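Local atomic coordinates of 2-hydroxy-3-oxopropionate reductase (Polaromonas sp. JS666, PDB entry 4DLL), a protein that probably catalyses the NAD(P)H-dependent reduction of 2-hydroxy-3-oxopropionate (tartronate semialdehyde) to glycerate, as a member of the beta-hydroxyacid dehydrogenase family. Residues 122-135 / 190-202. Residues are numbered along the deposited sequence; the frame is centred on the assembly and turned at random.
Sequences DMASITPREARDHA and GPHGSGQLTKLAN
Pro-128 packs on the N-terminal end of helix 194-202, from the N-cap Gly-193 to Leu-200. Its CB lies 3.3 Å from Gly-193 O, and its CD meets Leu-200 CD1 tip to tip at 3.7 Å. Ala-131 CB rests on Gly-193 CA, also at 3.7 Å. Gly-193 has a positive phi (91°). The two helices run nearly antiparallel, at 166°, with axes 8.5 Å apart. Ala-135 CB sits over one face of the His-192 ring, a CH-pi contact 3.7 Å from the centroid.

Gln-196 CG lies 4.0 Å from Ala-131 CB. The chain then bends at chi2 (-69°), which carries its amide group to the backbone of Ala-124 and Ile-126. With an alanine in its place, the space beside Ala-131 would probably be left unfilled and that backbone would lose its amide neighbour. Water 1 accepts from Arg-132 NH1 in the guanidinium plane and donates weakly to His-192 O. Thr-127 and Glu-130 close a capping box at the start of helix 128-135.

The contact joins the Rossmann-type nucleotide-binding domain to the start of the long helix 194-222. Arg-132 bridges to Glu-278 on helix 262-278, and Asp-147 accepts from Gly-193 N and Gln-196 N. Apolar and CH-pi contacts thus join the helices, while the buried Gln-196 amide sets a polar group beside the loop backbone.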
# COMPACT_ATOMS: atom_id res chain seq x y z
N ASP A 122 19.69 15.59 10.89
CA ASP A 122 19.50 15.65 9.45
C ASP A 122 18.22 14.98 9.00
O ASP A 122 18.05 13.78 9.13
CB ASP A 122 20.71 15.15 8.65
CG ASP A 122 20.72 15.74 7.23
OD1 ASP A 122 19.60 16.14 6.74
OD2 ASP A 122 21.81 15.85 6.60
N MSE A 123 17.32 15.84 8.52
CA MSE A 123 16.03 15.47 7.94
C MSE A 123 16.10 15.46 6.45
O MSE A 123 15.28 14.84 5.83
CB MSE A 123 14.96 16.46 8.33
CG MSE A 123 14.76 16.51 9.80
SE MSE A 123 13.00 17.24 10.18
CE MSE A 123 12.63 15.93 11.78
N ALA A 124 17.03 16.18 5.85
CA ALA A 124 17.24 16.08 4.38
C ALA A 124 17.24 14.59 3.87
O ALA A 124 17.56 13.66 4.62
CB ALA A 124 18.51 16.76 4.03
N SER A 125 16.82 14.34 2.64
CA SER A 125 17.03 12.99 2.06
C SER A 125 18.48 12.95 1.52
O SER A 125 18.91 13.82 0.75
CB SER A 125 15.95 12.60 0.99
OG SER A 125 14.78 11.97 1.57
N ILE A 126 19.23 11.95 1.98
CA ILE A 126 20.70 11.95 1.91
C ILE A 126 21.06 10.48 2.03
O ILE A 126 20.31 9.74 2.68
CB ILE A 126 21.27 12.86 3.07
CG1 ILE A 126 21.72 14.19 2.51
CG2 ILE A 126 22.44 12.26 3.84
CD1 ILE A 126 22.63 14.95 3.46
N THR A 127 22.14 10.02 1.39
CA THR A 127 22.38 8.55 1.32
C THR A 127 22.85 8.08 2.66
O THR A 127 23.53 8.85 3.34
CB THR A 127 23.44 8.16 0.25
OG1 THR A 127 24.60 8.99 0.40
CG2 THR A 127 22.83 8.33 -1.18
N PRO A 128 22.52 6.84 3.06
CA PRO A 128 23.06 6.44 4.36
C PRO A 128 24.62 6.57 4.43
O PRO A 128 25.15 6.98 5.48
CB PRO A 128 22.60 4.99 4.51
CG PRO A 128 21.49 4.80 3.58
CD PRO A 128 21.75 5.76 2.42
N ARG A 129 25.32 6.35 3.29
CA ARG A 129 26.79 6.58 3.21
C ARG A 129 27.12 8.02 3.59
O ARG A 129 28.00 8.27 4.42
CB ARG A 129 27.36 6.23 1.83
CG ARG A 129 28.92 6.24 1.79
CD ARG A 129 29.45 6.36 0.35
NE ARG A 129 29.27 7.71 -0.22
CZ ARG A 129 29.93 8.82 0.16
NH1 ARG A 129 30.83 8.81 1.15
NH2 ARG A 129 29.67 9.96 -0.45
N GLU A 130 26.38 8.96 3.03
CA GLU A 130 26.54 10.36 3.40
C GLU A 130 26.23 10.66 4.86
O GLU A 130 26.96 11.42 5.51
CB GLU A 130 25.70 11.25 2.50
CG GLU A 130 26.37 11.61 1.18
CD GLU A 130 25.39 12.20 0.18
OE1 GLU A 130 24.28 11.65 0.01
OE2 GLU A 130 25.74 13.20 -0.46
N ALA A 131 25.13 10.07 5.38
CA ALA A 131 24.81 10.24 6.81
C ALA A 131 25.95 9.73 7.68
O ALA A 131 26.30 10.41 8.64
CB ALA A 131 23.48 9.54 7.20
N ARG A 132 26.51 8.55 7.39
CA ARG A 132 27.61 8.01 8.23
C ARG A 132 28.89 8.90 8.19
O ARG A 132 29.51 9.13 9.24
CB ARG A 132 27.95 6.52 7.93
CG ARG A 132 26.82 5.49 8.23
CD ARG A 132 27.25 4.04 7.93
NE ARG A 132 27.77 3.89 6.57
CZ ARG A 132 27.06 3.51 5.49
NH1 ARG A 132 25.76 3.21 5.57
NH2 ARG A 132 27.68 3.42 4.30
N ASP A 133 29.25 9.35 6.98
CA ASP A 133 30.31 10.34 6.71
C ASP A 133 30.13 11.66 7.49
O ASP A 133 31.07 12.15 8.16
CB ASP A 133 30.38 10.54 5.19
CG ASP A 133 31.40 11.59 4.73
OD1 ASP A 133 32.53 11.64 5.26
OD2 ASP A 133 31.08 12.34 3.75
N HIS A 134 28.93 12.23 7.45
CA HIS A 134 28.63 13.46 8.23
C HIS A 134 28.65 13.20 9.73
O HIS A 134 29.15 14.01 10.50
CB HIS A 134 27.28 14.08 7.82
CG HIS A 134 27.26 14.51 6.40
ND1 HIS A 134 26.10 14.92 5.78
CD2 HIS A 134 28.23 14.54 5.46
CE1 HIS A 134 26.37 15.20 4.51
NE2 HIS A 134 27.65 14.99 4.29
N ALA A 135 28.14 12.06 10.13
CA ALA A 135 28.19 11.67 11.53
C ALA A 135 29.67 11.52 12.03
O ALA A 135 29.99 11.94 13.16
CB ALA A 135 27.44 10.38 11.68
N GLY A 190 18.15 2.27 14.29
CA GLY A 190 19.50 1.71 14.24
C GLY A 190 20.54 2.82 14.37
O GLY A 190 20.17 3.93 14.76
N PRO A 191 21.82 2.54 14.02
CA PRO A 191 22.98 3.44 14.14
C PRO A 191 23.01 4.41 12.98
O PRO A 191 22.16 4.32 12.13
CB PRO A 191 24.20 2.49 14.11
CG PRO A 191 23.60 1.09 14.19
CD PRO A 191 22.25 1.20 13.55
N HIS A 192 23.91 5.39 13.01
CA HIS A 192 24.06 6.39 11.93
C HIS A 192 23.78 5.80 10.55
O HIS A 192 24.31 4.75 10.23
CB HIS A 192 25.45 7.05 11.92
CG HIS A 192 25.91 7.56 13.24
ND1 HIS A 192 25.23 8.51 13.97
CD2 HIS A 192 27.04 7.29 13.95
CE1 HIS A 192 25.90 8.79 15.08
NE2 HIS A 192 27.00 8.04 15.10
N GLY A 193 22.91 6.47 9.78
CA GLY A 193 22.55 6.13 8.42
C GLY A 193 21.35 5.22 8.34
O GLY A 193 20.74 5.12 7.29
N SER A 194 20.99 4.61 9.47
CA SER A 194 19.79 3.80 9.59
C SER A 194 18.43 4.50 9.28
O SER A 194 17.53 3.88 8.71
CB SER A 194 19.71 3.24 11.01
OG SER A 194 20.44 2.05 11.09
N GLY A 195 18.31 5.77 9.64
CA GLY A 195 17.13 6.55 9.37
C GLY A 195 17.08 6.71 7.88
O GLY A 195 16.04 6.45 7.28
N GLN A 196 18.18 7.14 7.25
CA GLN A 196 18.14 7.30 5.78
C GLN A 196 17.83 6.00 5.08
O GLN A 196 17.15 5.96 4.06
CB GLN A 196 19.42 7.89 5.20
CG GLN A 196 19.73 9.24 5.78
CD GLN A 196 18.75 10.32 5.35
OE1 GLN A 196 18.76 11.43 5.90
NE2 GLN A 196 17.89 10.02 4.40
N LEU A 197 18.27 4.91 5.68
CA LEU A 197 18.04 3.63 5.07
C LEU A 197 16.60 3.26 5.20
O LEU A 197 16.05 2.64 4.30
CB LEU A 197 18.93 2.60 5.72
CG LEU A 197 18.79 1.16 5.28
CD1 LEU A 197 19.86 0.90 4.23
CD2 LEU A 197 18.94 0.28 6.51
N THR A 198 15.98 3.58 6.36
CA THR A 198 14.55 3.25 6.54
C THR A 198 13.78 4.19 5.64
O THR A 198 12.84 3.81 5.01
CB THR A 198 14.11 3.36 8.03
OG1 THR A 198 14.92 2.46 8.77
CG2 THR A 198 12.67 2.96 8.26
N LYS A 199 14.22 5.44 5.59
CA LYS A 199 13.69 6.33 4.60
C LYS A 199 13.65 5.77 3.13
O LYS A 199 12.64 5.96 2.46
CB LYS A 199 14.25 7.72 4.68
CG LYS A 199 13.61 8.75 3.68
CD LYS A 199 12.05 9.05 3.85
CE LYS A 199 11.68 10.43 3.22
NZ LYS A 199 10.25 10.45 2.93
N LEU A 200 14.66 5.02 2.69
CA LEU A 200 14.71 4.63 1.25
C LEU A 200 13.80 3.39 1.11
O LEU A 200 13.06 3.28 0.14
CB LEU A 200 16.17 4.29 0.77
CG LEU A 200 17.20 5.39 0.65
CD1 LEU A 200 18.72 4.88 0.52
CD2 LEU A 200 16.79 6.38 -0.46
N ALA A 201 13.79 2.49 2.11
CA ALA A 201 12.74 1.48 2.17
C ALA A 201 11.36 2.12 2.00
O ALA A 201 10.56 1.63 1.24
CB ALA A 201 12.83 0.59 3.50
N ASN A 202 11.05 3.19 2.73
CA ASN A 202 9.66 3.83 2.71
C ASN A 202 9.44 4.45 1.31
O ASN A 202 8.38 4.33 0.66
CB ASN A 202 9.77 4.95 3.74
CG ASN A 202 8.51 5.62 4.06
OD1 ASN A 202 8.13 6.64 3.45
ND2 ASN A 202 7.86 5.11 5.12
O HOH W 1 24.05 2.94 7.40